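Local atomic coordinates of glycogen synthase (Cyanobacterium sp. CLg1, PDB entry 6GNF), a protein that belongs to the starch and bacterial glycogen synthase family of glycosyltransferases and holds ADP in the cleft between two Rossmann-like domains. Residues I350-L359 and N379-S389; A424-P435 and T448-L458. All blocks are in the same frame, centred on the assembly; numbering follows the deposited sequence.

How the interactions relate
Interactions 1 and 2 are neighbouring parts of one parallel sheet in the domain whose sequence matches glycosyl transferases group 1. Strands 352-356 and 426-429 lie side by side at its middle; interaction 1 pairs the first with strand 381-385, interaction 2 pairs the second with strand 449-452, and backbone bonds of G354 to Y426 and L428 join the two. Both are buried, interaction 2 almost entirely, whereas interaction 1 has exposed residues at N379 and I387. Their C-terminal ends reach the ligands differently: interaction 1 offers an arginine to the diphosphate of ADP and, from each segment, one apolar side chain to its adenine, while 424-435 offers a glutamate to a hydroxyl of AC1.

Interaction 1 of 2, residues I350-L359 and N379-S389; sequences IPLFGFIGRL and NCQVVILGIGS. With ADP (adenosine-5'-diphosphate), chain F; AC1 (4,6-dideoxy-4-{[(1S,4R,5S,6S)-4,5,6-trihydroxy-3-(hydroxymethyl)cyclohex-2-en-1-yl]amino}-alpha-D-glucopyranose), chain D.
L359, just past the end of strand 352-356, lies along the backbone of 386-388, with CD1 3.4 Å from G386 O, and G386 has no side chain to hold it off. Its N also binds I387 O at 3.0 Å; the N-H is straight (178°), but it comes from above the carbonyl plane. Q381, at the start of strand 381-385, buries about as much: its extended chain crosses I350 at about a right angle, CG 3.8 Å from I350 CG2. L352 CD1 touches OE1 of Q381, whose buried amide is satisfied by T345 O and Q339 NE2. F353 meets the second strand with its ring edge, C380 CB lying 3.9 Å from CE1. Six backbone bonds between P351 and G357 tie these neighbouring strands of the Rossmann-like domain's parallel sheet, whose C-terminal ends border the ADP pocket. There a bend at chi3 (-73°) turns the guanidinium edge of R358 to ADP: NE reaches O3B at 2.9 Å and NH2 reaches O1B at 3.0 Å, while NH1 forms a salt bridge with E360. I356 CG2 lies 3.6 Å from ADP C4, and L385 packs on the adenine too. The chemistry thus divides: apolar side chains form a surface for the base, and the arginine probably offsets diphosphate charge.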
loop_
_atom_site.group_PDB
_atom_site.type_symbol
_atom_site.label_atom_id
_atom_site.label_comp_id
_atom_site.label_asym_id
_atom_site.label_seq_id
_atom_site.Cartn_x
_atom_site.Cartn_y
_atom_site.Cartn_z
ATOM N N ILE A 350 -18.466 2.382 -27.060
ATOM C CA ILE A 350 -17.014 2.235 -27.193
ATOM C C ILE A 350 -16.445 1.756 -25.864
ATOM O O ILE A 350 -16.611 2.438 -24.855
ATOM C CB ILE A 350 -16.335 3.561 -27.585
ATOM C CG1 ILE A 350 -16.789 3.989 -28.983
ATOM C CG2 ILE A 350 -14.817 3.417 -27.568
ATOM C CD1 ILE A 350 -16.483 5.435 -29.309
ATOM N N PRO A 351 -15.762 0.593 -25.859
ATOM C CA PRO A 351 -15.232 0.077 -24.593
ATOM C C PRO A 351 -14.156 0.993 -24.021
ATOM O O PRO A 351 -13.263 1.417 -24.754
ATOM C CB PRO A 351 -14.642 -1.285 -24.979
ATOM C CG PRO A 351 -14.345 -1.180 -26.432
ATOM C CD PRO A 351 -15.377 -0.253 -27.005
ATOM N N LEU A 352 -14.247 1.283 -22.725
ATOM C CA LEU A 352 -13.338 2.223 -22.080
ATOM C C LEU A 352 -12.505 1.539 -21.005
ATOM O O LEU A 352 -13.042 0.845 -20.147
ATOM C CB LEU A 352 -14.128 3.383 -21.472
ATOM C CG LEU A 352 -13.301 4.607 -21.054
ATOM C CD1 LEU A 352 -14.102 5.884 -21.228
ATOM C CD2 LEU A 352 -12.805 4.510 -19.623
ATOM N N PHE A 353 -11.190 1.753 -21.067
ATOM C CA PHE A 353 -10.233 1.246 -20.080
ATOM C C PHE A 353 -9.753 2.382 -19.182
ATOM O O PHE A 353 -9.423 3.461 -19.664
ATOM C CB PHE A 353 -9.014 0.646 -20.781
ATOM C CG PHE A 353 -9.299 -0.624 -21.526
ATOM C CD1 PHE A 353 -9.778 -0.589 -22.823
ATOM C CD2 PHE A 353 -9.066 -1.858 -20.933
ATOM C CE1 PHE A 353 -10.032 -1.762 -23.516
ATOM C CE2 PHE A 353 -9.320 -3.036 -21.617
ATOM C CZ PHE A 353 -9.803 -2.990 -22.912
ATOM N N GLY A 354 -9.706 2.136 -17.877
ATOM C CA GLY A 354 -9.264 3.141 -16.914
ATOM C C GLY A 354 -8.080 2.679 -16.081
ATOM O O GLY A 354 -8.066 1.554 -15.579
ATOM N N PHE A 355 -7.086 3.553 -15.932
ATOM C CA PHE A 355 -5.940 3.295 -15.062
ATOM C C PHE A 355 -5.865 4.361 -13.979
ATOM O O PHE A 355 -6.005 5.552 -14.252
ATOM C CB PHE A 355 -4.636 3.282 -15.869
ATOM C CG PHE A 355 -3.395 3.260 -15.015
ATOM C CD1 PHE A 355 -2.855 4.437 -14.516
ATOM C CD2 PHE A 355 -2.766 2.059 -14.708
ATOM C CE1 PHE A 355 -1.717 4.420 -13.723
ATOM C CE2 PHE A 355 -1.625 2.036 -13.927
ATOM C CZ PHE A 355 -1.102 3.220 -13.432
ATOM N N ILE A 356 -5.658 3.931 -12.747
ATOM C CA ILE A 356 -5.424 4.849 -11.645
ATOM C C ILE A 356 -4.255 4.313 -10.844
ATOM O O ILE A 356 -4.326 3.209 -10.324
ATOM C CB ILE A 356 -6.642 4.965 -10.711
ATOM C CG1 ILE A 356 -7.922 5.228 -11.508
ATOM C CG2 ILE A 356 -6.419 6.080 -9.699
ATOM C CD1 ILE A 356 -9.187 5.056 -10.695
ATOM N N GLY A 357 -3.167 5.069 -10.756
ATOM C CA GLY A 357 -2.041 4.624 -9.942
ATOM C C GLY A 357 -0.810 5.488 -10.031
ATOM O O GLY A 357 -0.691 6.318 -10.917
ATOM N N ARG A 358 0.102 5.280 -9.086
ATOM C CA ARG A 358 1.407 5.943 -9.078
ATOM C C ARG A 358 2.076 5.752 -10.434
ATOM O O ARG A 358 1.969 4.683 -11.040
ATOM C CB ARG A 358 2.292 5.373 -7.958
ATOM C CG ARG A 358 1.784 5.693 -6.555
ATOM C CD ARG A 358 2.655 5.123 -5.439
ATOM N NE ARG A 358 2.541 3.668 -5.289
ATOM C CZ ARG A 358 3.480 2.775 -5.626
ATOM N NH1 ARG A 358 4.648 3.151 -6.151
ATOM N NH2 ARG A 358 3.253 1.484 -5.446
ATOM N N LEU A 359 2.716 6.802 -10.939
ATOM C CA LEU A 359 3.453 6.725 -12.203
ATOM C C LEU A 359 4.887 6.242 -11.941
ATOM O O LEU A 359 5.854 6.983 -12.119
ATOM C CB LEU A 359 3.465 8.088 -12.885
ATOM C CG LEU A 359 2.097 8.689 -13.192
ATOM C CD1 LEU A 359 2.266 10.086 -13.762
ATOM C CD2 LEU A 359 1.326 7.802 -14.156
ATOM N N ASN A 379 -9.954 0.011 -31.175
ATOM C CA ASN A 379 -11.222 0.759 -31.126
ATOM C C ASN A 379 -11.771 0.877 -29.713
ATOM O O ASN A 379 -12.903 0.483 -29.428
ATOM C CB ASN A 379 -12.279 0.130 -32.038
ATOM C CG ASN A 379 -11.898 0.187 -33.496
ATOM O OD1 ASN A 379 -11.796 -0.841 -34.165
ATOM N ND2 ASN A 379 -11.693 1.395 -34.005
ATOM N N CYS A 380 -10.946 1.412 -28.826
ATOM C CA CYS A 380 -11.319 1.593 -27.428
ATOM C C CYS A 380 -10.888 2.967 -26.946
ATOM O O CYS A 380 -10.224 3.707 -27.670
ATOM C CB CYS A 380 -10.657 0.517 -26.565
ATOM S SG CYS A 380 -8.850 0.575 -26.563
ATOM N N GLN A 381 -11.288 3.307 -25.726
ATOM C CA GLN A 381 -10.846 4.535 -25.089
ATOM C C GLN A 381 -10.008 4.196 -23.865
ATOM O O GLN A 381 -10.196 3.145 -23.256
ATOM C CB GLN A 381 -12.046 5.407 -24.720
ATOM C CG GLN A 381 -12.685 6.066 -25.934
ATOM C CD GLN A 381 -13.931 6.864 -25.602
ATOM O OE1 GLN A 381 -14.325 6.962 -24.441
ATOM N NE2 GLN A 381 -14.562 7.432 -26.626
ATOM N N VAL A 382 -9.062 5.072 -23.537
ATOM C CA VAL A 382 -8.182 4.873 -22.388
ATOM C C VAL A 382 -8.080 6.153 -21.577
ATOM O O VAL A 382 -7.809 7.223 -22.116
ATOM C CB VAL A 382 -6.753 4.458 -22.807
ATOM C CG1 VAL A 382 -5.882 4.234 -21.577
ATOM C CG2 VAL A 382 -6.787 3.207 -23.672
ATOM N N VAL A 383 -8.290 6.032 -20.275
ATOM C CA VAL A 383 -8.133 7.152 -19.362
ATOM C C VAL A 383 -7.086 6.769 -18.331
ATOM O O VAL A 383 -7.133 5.667 -17.785
ATOM C CB VAL A 383 -9.463 7.499 -18.672
ATOM C CG1 VAL A 383 -9.272 8.644 -17.694
ATOM C CG2 VAL A 383 -10.509 7.861 -19.718
ATOM N N ILE A 384 -6.131 7.669 -18.092
ATOM C CA ILE A 384 -4.993 7.390 -17.215
ATOM C C ILE A 384 -4.828 8.486 -16.165
ATOM O O ILE A 384 -4.650 9.652 -16.503
ATOM C CB ILE A 384 -3.683 7.291 -18.021
ATOM C CG1 ILE A 384 -3.867 6.443 -19.278
ATOM C CG2 ILE A 384 -2.577 6.705 -17.158
ATOM C CD1 ILE A 384 -2.728 6.574 -20.263
ATOM N N LEU A 385 -4.886 8.103 -14.896
ATOM C CA LEU A 385 -4.781 9.047 -13.789
ATOM C C LEU A 385 -3.649 8.634 -12.849
ATOM O O LEU A 385 -3.670 7.535 -12.308
ATOM C CB LEU A 385 -6.109 9.100 -13.024
ATOM C CG LEU A 385 -6.159 9.952 -11.748
ATOM C CD1 LEU A 385 -5.975 11.430 -12.077
ATOM C CD2 LEU A 385 -7.463 9.725 -10.997
ATOM N N GLY A 386 -2.689 9.532 -12.630
ATOM C CA GLY A 386 -1.548 9.243 -11.758
ATOM C C GLY A 386 -0.556 10.382 -11.575
ATOM O O GLY A 386 -0.530 11.325 -12.357
ATOM N N ILE A 387 0.259 10.278 -10.528
ATOM C CA ILE A 387 1.377 11.197 -10.287
ATOM C C ILE A 387 2.671 10.439 -9.949
ATOM O O ILE A 387 2.630 9.338 -9.399
ATOM C CB ILE A 387 1.065 12.197 -9.149
ATOM C CG1 ILE A 387 0.622 11.470 -7.875
ATOM C CG2 ILE A 387 -0.005 13.171 -9.597
ATOM C CD1 ILE A 387 0.748 12.308 -6.622
ATOM N N GLY A 388 3.810 11.057 -10.247
ATOM C CA GLY A 388 5.119 10.461 -9.953
ATOM C C GLY A 388 6.264 11.222 -10.595
ATOM O O GLY A 388 6.623 12.311 -10.142
ATOM N N SER A 389 6.844 10.649 -11.649
ATOM C CA SER A 389 7.989 11.257 -12.321
ATOM C C SER A 389 7.571 12.491 -13.095
ATOM O O SER A 389 6.599 12.441 -13.843
ATOM C CB SER A 389 8.642 10.272 -13.293
ATOM O OG SER A 389 8.505 8.942 -12.847
HETATM P PB ADP F . -0.326 1.131 -4.105
HETATM O O1B ADP F . 0.702 0.127 -4.557
HETATM O O2B ADP F . -0.731 0.967 -2.666
HETATM O O3B ADP F . -0.022 2.540 -4.537
HETATM P PA ADP F . -3.015 0.124 -4.372
HETATM O O1A ADP F . -2.775 -0.925 -3.294
HETATM O O2A ADP F . -3.896 -0.182 -5.576
HETATM O O3A ADP F . -1.619 0.692 -4.968
HETATM O "O5'" ADP F . -3.603 1.455 -3.668
HETATM C "C5'" ADP F . -3.493 2.742 -4.285
HETATM C "C4'" ADP F . -4.726 3.551 -3.900
HETATM O "O4'" ADP F . -4.581 4.938 -4.211
HETATM C "C3'" ADP F . -5.940 3.064 -4.664
HETATM O "O3'" ADP F . -7.036 3.003 -3.746
HETATM C "C2'" ADP F . -6.147 4.092 -5.753
HETATM O "O2'" ADP F . -7.543 4.230 -5.995
HETATM C "C1'" ADP F . -5.533 5.362 -5.189
HETATM N N9 ADP F . -4.817 6.242 -6.153
HETATM C C8 ADP F . -3.613 6.012 -6.718
HETATM N N7 ADP F . -3.241 7.044 -7.524
HETATM C C5 ADP F . -4.217 7.967 -7.468
HETATM C C6 ADP F . -4.479 9.293 -8.065
HETATM N N6 ADP F . -3.599 9.863 -8.910
HETATM N N1 ADP F . -5.630 9.920 -7.745
HETATM C C2 ADP F . -6.534 9.381 -6.910
HETATM N N3 ADP F . -6.356 8.179 -6.332
HETATM C C4 ADP F . -5.245 7.438 -6.559
HETATM C C1 AC1 D . 4.304 2.788 0.809
HETATM O O2 AC1 D . 5.210 1.043 2.247
HETATM C C2 AC1 D . 4.057 1.432 1.473
HETATM C C4A AC1 D . -0.719 -3.266 -1.548
HETATM C C3 AC1 D . 3.705 0.352 0.447
HETATM O O3 AC1 D . 3.318 -0.814 1.181
HETATM C C4 AC1 D . 2.580 0.812 -0.507
HETATM N N4A AC1 D . 2.180 -0.188 -1.524
HETATM C C5 AC1 D . 3.051 2.126 -1.150
HETATM O O5 AC1 D . 3.266 3.108 -0.130
HETATM C C6 AC1 D . 2.050 2.705 -2.136
HETATM C C1B AC1 D . 1.704 -1.546 -1.248
HETATM C C2B AC1 D . 1.433 -2.417 -2.510
HETATM O O2B AC1 D . 1.846 -1.805 -3.728
HETATM C C3B AC1 D . -0.008 -2.786 -2.779
HETATM O O3B AC1 D . -0.048 -3.849 -3.730
HETATM O O4 AC1 D . -2.102 -3.375 -1.899
HETATM C C5B AC1 D . -0.531 -2.297 -0.409
HETATM C C7B AC1 D . 0.523 -1.503 -0.310
HETATM C C6B AC1 D . -1.558 -2.271 0.677
HETATM O O6B AC1 D . -1.607 -3.586 1.233
#

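Interaction 2 of 2, residues A424-P435 and T448-L458; sequences ADYCLMPSRFEP and TIPVVAPVGGL. With AC1 (4,6-dideoxy-4-{[(1S,4R,5S,6S)-4,5,6-trihydroxy-3-(hydroxymethyl)cyclohex-2-en-1-yl]amino}-alpha-D-glucopyranose), chain D.
The Y426 ring takes I449 O at its edge, near the ring plane, while V451 CG2 comes in obliquely at 3.8 Å from CD1. Y426 and I449 point the same way side by side, Y426 CD1 being 3.7 Å from I449 CB. Y426 also stacks with F353 of the next strand, and F511 and A502 close in from flanking helices. A second flat group, the E434 carboxylate, is gripped at both oxygens. S431 OG donates to the anti lone pair of OE1 at 2.6 Å, and OE2 accepts O3B of AC1 at 2.6 Å while also forming a salt bridge with K363. Strands 426-429 and 449-452 are the two arms of a beta-alpha-beta crossover through helix 439-445, as in Rossmann-like domains, and five backbone hydrogen bonds, from D425 to A453, join the parallel strands. Beyond the strands the chains stay together: L458 CD1 packs 3.8 Å from E434 CB, and its CD2 meets M429 CE at 4.0 Å. The glutamate chain bends at chi2 (67°), which takes its carboxylate away from this leucine and on to the ligand. G457 N donates to E434 O at 3.0 Å, nearly along the C=O axis.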
loop_
_atom_site.group_PDB
_atom_site.type_symbol
_atom_site.label_atom_id
_atom_site.label_comp_id
_atom_site.label_asym_id
_atom_site.label_seq_id
_atom_site.Cartn_x
_atom_site.Cartn_y
_atom_site.Cartn_z
ATOM N N ALA A 424 -15.766 3.612 -16.375
ATOM C CA ALA A 424 -14.997 2.701 -17.211
ATOM C C ALA A 424 -15.649 1.326 -17.276
ATOM O O ALA A 424 -16.306 0.894 -16.327
ATOM C CB ALA A 424 -13.571 2.570 -16.691
ATOM N N ASP A 425 -15.433 0.636 -18.390
ATOM C CA ASP A 425 -15.856 -0.753 -18.530
ATOM C C ASP A 425 -14.821 -1.679 -17.928
ATOM O O ASP A 425 -15.157 -2.730 -17.384
ATOM C CB ASP A 425 -16.037 -1.088 -19.997
ATOM C CG ASP A 425 -17.108 -0.259 -20.632
ATOM O OD1 ASP A 425 -18.195 -0.185 -20.031
ATOM O OD2 ASP A 425 -16.865 0.314 -21.720
ATOM N N TYR A 426 -13.555 -1.282 -18.044
ATOM C CA TYR A 426 -12.443 -2.106 -17.608
ATOM C C TYR A 426 -11.475 -1.329 -16.714
ATOM O O TYR A 426 -11.212 -0.153 -16.945
ATOM C CB TYR A 426 -11.712 -2.658 -18.831
ATOM C CG TYR A 426 -12.584 -3.535 -19.705
ATOM C CD1 TYR A 426 -12.935 -4.816 -19.299
ATOM C CD2 TYR A 426 -13.070 -3.079 -20.926
ATOM C CE1 TYR A 426 -13.739 -5.625 -20.086
ATOM C CE2 TYR A 426 -13.877 -3.878 -21.724
ATOM C CZ TYR A 426 -14.209 -5.154 -21.305
ATOM O OH TYR A 426 -15.008 -5.955 -22.107
ATOM N N CYS A 427 -10.945 -2.016 -15.707
ATOM C CA CYS A 427 -9.910 -1.477 -14.827
ATOM C C CYS A 427 -8.563 -2.094 -15.207
ATOM O O CYS A 427 -8.329 -3.280 -14.999
ATOM C CB CYS A 427 -10.254 -1.792 -13.377
ATOM S SG CYS A 427 -8.947 -1.403 -12.211
ATOM N N LEU A 428 -7.678 -1.270 -15.757
ATOM C CA LEU A 428 -6.441 -1.733 -16.375
ATOM C C LEU A 428 -5.256 -1.576 -15.429
ATOM O O LEU A 428 -4.915 -0.454 -15.043
ATOM C CB LEU A 428 -6.203 -0.922 -17.646
ATOM C CG LEU A 428 -5.094 -1.334 -18.607
ATOM C CD1 LEU A 428 -5.432 -2.650 -19.279
ATOM C CD2 LEU A 428 -4.888 -0.248 -19.654
ATOM N N MET A 429 -4.652 -2.702 -15.032
ATOM C CA MET A 429 -3.519 -2.708 -14.100
ATOM C C MET A 429 -2.349 -3.549 -14.619
ATOM O O MET A 429 -2.186 -4.706 -14.221
ATOM C CB MET A 429 -3.960 -3.254 -12.743
ATOM C CG MET A 429 -5.130 -2.508 -12.122
ATOM S SD MET A 429 -5.583 -3.196 -10.524
ATOM C CE MET A 429 -4.165 -2.746 -9.546
ATOM N N PRO A 430 -1.489 -2.954 -15.461
ATOM C CA PRO A 430 -0.323 -3.647 -15.999
ATOM C C PRO A 430 0.865 -3.625 -15.035
ATOM O O PRO A 430 1.960 -3.186 -15.400
ATOM C CB PRO A 430 -0.018 -2.845 -17.264
ATOM C CG PRO A 430 -0.399 -1.456 -16.898
ATOM C CD PRO A 430 -1.595 -1.583 -15.992
ATOM N N SER A 431 0.643 -4.101 -13.814
ATOM C CA SER A 431 1.665 -4.061 -12.781
ATOM C C SER A 431 2.785 -5.057 -13.068
ATOM O O SER A 431 2.538 -6.159 -13.543
ATOM C CB SER A 431 1.055 -4.356 -11.406
ATOM O OG SER A 431 0.040 -3.417 -11.094
ATOM N N ARG A 432 4.017 -4.658 -12.764
ATOM C CA ARG A 432 5.173 -5.546 -12.854
ATOM C C ARG A 432 5.300 -6.424 -11.612
ATOM O O ARG A 432 5.828 -7.526 -11.680
ATOM C CB ARG A 432 6.452 -4.739 -13.067
ATOM C CG ARG A 432 6.496 -4.034 -14.415
ATOM C CD ARG A 432 7.837 -3.370 -14.660
ATOM N NE ARG A 432 7.957 -2.883 -16.040
ATOM C CZ ARG A 432 7.622 -1.666 -16.473
ATOM N NH1 ARG A 432 7.130 -0.751 -15.649
ATOM N NH2 ARG A 432 7.780 -1.361 -17.753
ATOM N N PHE A 433 4.869 -5.908 -10.469
ATOM C CA PHE A 433 4.645 -6.719 -9.274
ATOM C C PHE A 433 3.543 -6.036 -8.464
ATOM O O PHE A 433 3.381 -4.811 -8.540
ATOM C CB PHE A 433 5.930 -6.876 -8.460
ATOM C CG PHE A 433 6.570 -5.571 -8.083
ATOM C CD1 PHE A 433 7.423 -4.920 -8.963
ATOM C CD2 PHE A 433 6.315 -4.987 -6.846
ATOM C CE1 PHE A 433 8.016 -3.715 -8.619
ATOM C CE2 PHE A 433 6.901 -3.780 -6.495
ATOM C CZ PHE A 433 7.750 -3.141 -7.387
ATOM N N GLU A 434 2.769 -6.817 -7.713
ATOM C CA GLU A 434 1.620 -6.282 -6.999
ATOM C C GLU A 434 1.261 -7.155 -5.807
ATOM O O GLU A 434 0.560 -8.152 -5.961
ATOM C CB GLU A 434 0.422 -6.150 -7.945
ATOM C CG GLU A 434 -0.662 -5.214 -7.434
ATOM C CD GLU A 434 -0.194 -3.781 -7.373
ATOM O OE1 GLU A 434 -0.018 -3.192 -8.461
ATOM O OE2 GLU A 434 -0.011 -3.246 -6.254
ATOM N N PRO A 435 1.753 -6.797 -4.609
ATOM C CA PRO A 435 1.458 -7.557 -3.407
ATOM C C PRO A 435 -0.021 -7.907 -3.235
ATOM O O PRO A 435 -0.357 -9.057 -2.949
ATOM C CB PRO A 435 1.963 -6.634 -2.290
ATOM C CG PRO A 435 3.142 -5.978 -2.907
ATOM C CD PRO A 435 2.768 -5.764 -4.350
ATOM N N THR A 448 -17.129 -2.966 -12.699
ATOM C CA THR A 448 -16.090 -2.640 -13.662
ATOM C C THR A 448 -15.090 -3.792 -13.655
ATOM O O THR A 448 -14.583 -4.176 -12.604
ATOM C CB THR A 448 -15.416 -1.298 -13.297
ATOM O OG1 THR A 448 -16.384 -0.242 -13.386
ATOM C CG2 THR A 448 -14.256 -0.980 -14.228
ATOM N N ILE A 449 -14.797 -4.317 -14.838
ATOM C CA ILE A 449 -14.089 -5.585 -14.973
ATOM C C ILE A 449 -12.572 -5.400 -14.991
ATOM O O ILE A 449 -12.050 -4.701 -15.864
ATOM C CB ILE A 449 -14.530 -6.304 -16.260
ATOM C CG1 ILE A 449 -15.995 -6.730 -16.134
ATOM C CG2 ILE A 449 -13.644 -7.510 -16.534
ATOM C CD1 ILE A 449 -16.654 -7.108 -17.444
ATOM N N PRO A 450 -11.854 -6.052 -14.054
ATOM C CA PRO A 450 -10.395 -5.938 -14.056
ATOM C C PRO A 450 -9.708 -6.654 -15.223
ATOM O O PRO A 450 -10.076 -7.778 -15.573
ATOM C CB PRO A 450 -9.978 -6.589 -12.725
ATOM C CG PRO A 450 -11.210 -6.614 -11.891
ATOM C CD PRO A 450 -12.340 -6.764 -12.858
ATOM N N VAL A 451 -8.718 -5.981 -15.804
ATOM C CA VAL A 451 -7.805 -6.576 -16.767
ATOM C C VAL A 451 -6.415 -6.309 -16.205
ATOM O O VAL A 451 -5.929 -5.182 -16.250
ATOM C CB VAL A 451 -7.968 -5.967 -18.176
ATOM C CG1 VAL A 451 -7.053 -6.645 -19.180
ATOM C CG2 VAL A 451 -9.410 -6.052 -18.630
ATOM N N VAL A 452 -5.788 -7.357 -15.678
ATOM C CA VAL A 452 -4.659 -7.206 -14.776
ATOM C C VAL A 452 -3.464 -8.076 -15.155
ATOM O O VAL A 452 -3.597 -9.075 -15.851
ATOM C CB VAL A 452 -5.084 -7.535 -13.326
ATOM C CG1 VAL A 452 -6.232 -6.633 -12.902
ATOM C CG2 VAL A 452 -5.492 -8.993 -13.179
ATOM N N ALA A 453 -2.289 -7.664 -14.698
ATOM C CA ALA A 453 -1.085 -8.467 -14.852
ATOM C C ALA A 453 -1.169 -9.709 -13.962
ATOM O O ALA A 453 -1.719 -9.650 -12.862
ATOM C CB ALA A 453 0.148 -7.656 -14.492
ATOM N N PRO A 454 -0.601 -10.831 -14.425
ATOM C CA PRO A 454 -0.635 -12.078 -13.667
ATOM C C PRO A 454 0.459 -12.131 -12.603
ATOM O O PRO A 454 1.354 -12.959 -12.678
ATOM C CB PRO A 454 -0.394 -13.126 -14.758
ATOM C CG PRO A 454 0.540 -12.443 -15.704
ATOM C CD PRO A 454 0.136 -10.988 -15.698
ATOM N N VAL A 455 0.377 -11.262 -11.602
ATOM C CA VAL A 455 1.383 -11.213 -10.534
ATOM C C VAL A 455 0.730 -10.957 -9.183
ATOM O O VAL A 455 -0.303 -10.295 -9.096
ATOM C CB VAL A 455 2.459 -10.138 -10.810
ATOM C CG1 VAL A 455 3.261 -10.482 -12.063
ATOM C CG2 VAL A 455 1.833 -8.751 -10.950
ATOM N N GLY A 456 1.336 -11.515 -8.139
ATOM C CA GLY A 456 0.921 -11.270 -6.758
ATOM C C GLY A 456 -0.559 -11.483 -6.529
ATOM O O GLY A 456 -1.142 -12.428 -7.056
ATOM N N GLY A 457 -1.171 -10.597 -5.754
ATOM C CA GLY A 457 -2.571 -10.733 -5.375
ATOM C C GLY A 457 -3.580 -10.472 -6.474
ATOM O O GLY A 457 -4.773 -10.725 -6.289
ATOM N N LEU A 458 -3.121 -9.993 -7.629
ATOM C CA LEU A 458 -4.005 -9.841 -8.782
ATOM C C LEU A 458 -4.469 -11.210 -9.269
ATOM O O LEU A 458 -5.605 -11.363 -9.719
ATOM C CB LEU A 458 -3.315 -9.073 -9.908
ATOM C CG LEU A 458 -2.894 -7.638 -9.573
ATOM C CD1 LEU A 458 -2.057 -7.039 -10.699
ATOM C CD2 LEU A 458 -4.101 -6.766 -9.280
HETATM C C1 AC1 D . 4.304 2.788 0.809
HETATM O O2 AC1 D . 5.210 1.043 2.247
HETATM C C2 AC1 D . 4.057 1.432 1.473
HETATM C C4A AC1 D . -0.719 -3.266 -1.548
HETATM C C3 AC1 D . 3.705 0.352 0.447
HETATM O O3 AC1 D . 3.318 -0.814 1.181
HETATM C C4 AC1 D . 2.580 0.812 -0.507
HETATM N N4A AC1 D . 2.180 -0.188 -1.524
HETATM C C5 AC1 D . 3.051 2.126 -1.150
HETATM O O5 AC1 D . 3.266 3.108 -0.130
HETATM C C6 AC1 D . 2.050 2.705 -2.136
HETATM C C1B AC1 D . 1.704 -1.546 -1.248
HETATM C C2B AC1 D . 1.433 -2.417 -2.510
HETATM O O2B AC1 D . 1.846 -1.805 -3.728
HETATM C C3B AC1 D . -0.008 -2.786 -2.779
HETATM O O3B AC1 D . -0.048 -3.849 -3.730
HETATM O O4 AC1 D . -2.102 -3.375 -1.899
HETATM C C5B AC1 D . -0.531 -2.297 -0.409
HETATM C C7B AC1 D . 0.523 -1.503 -0.310
HETATM C C6B AC1 D . -1.558 -2.271 0.677
HETATM O O6B AC1 D . -1.607 -3.586 1.233
#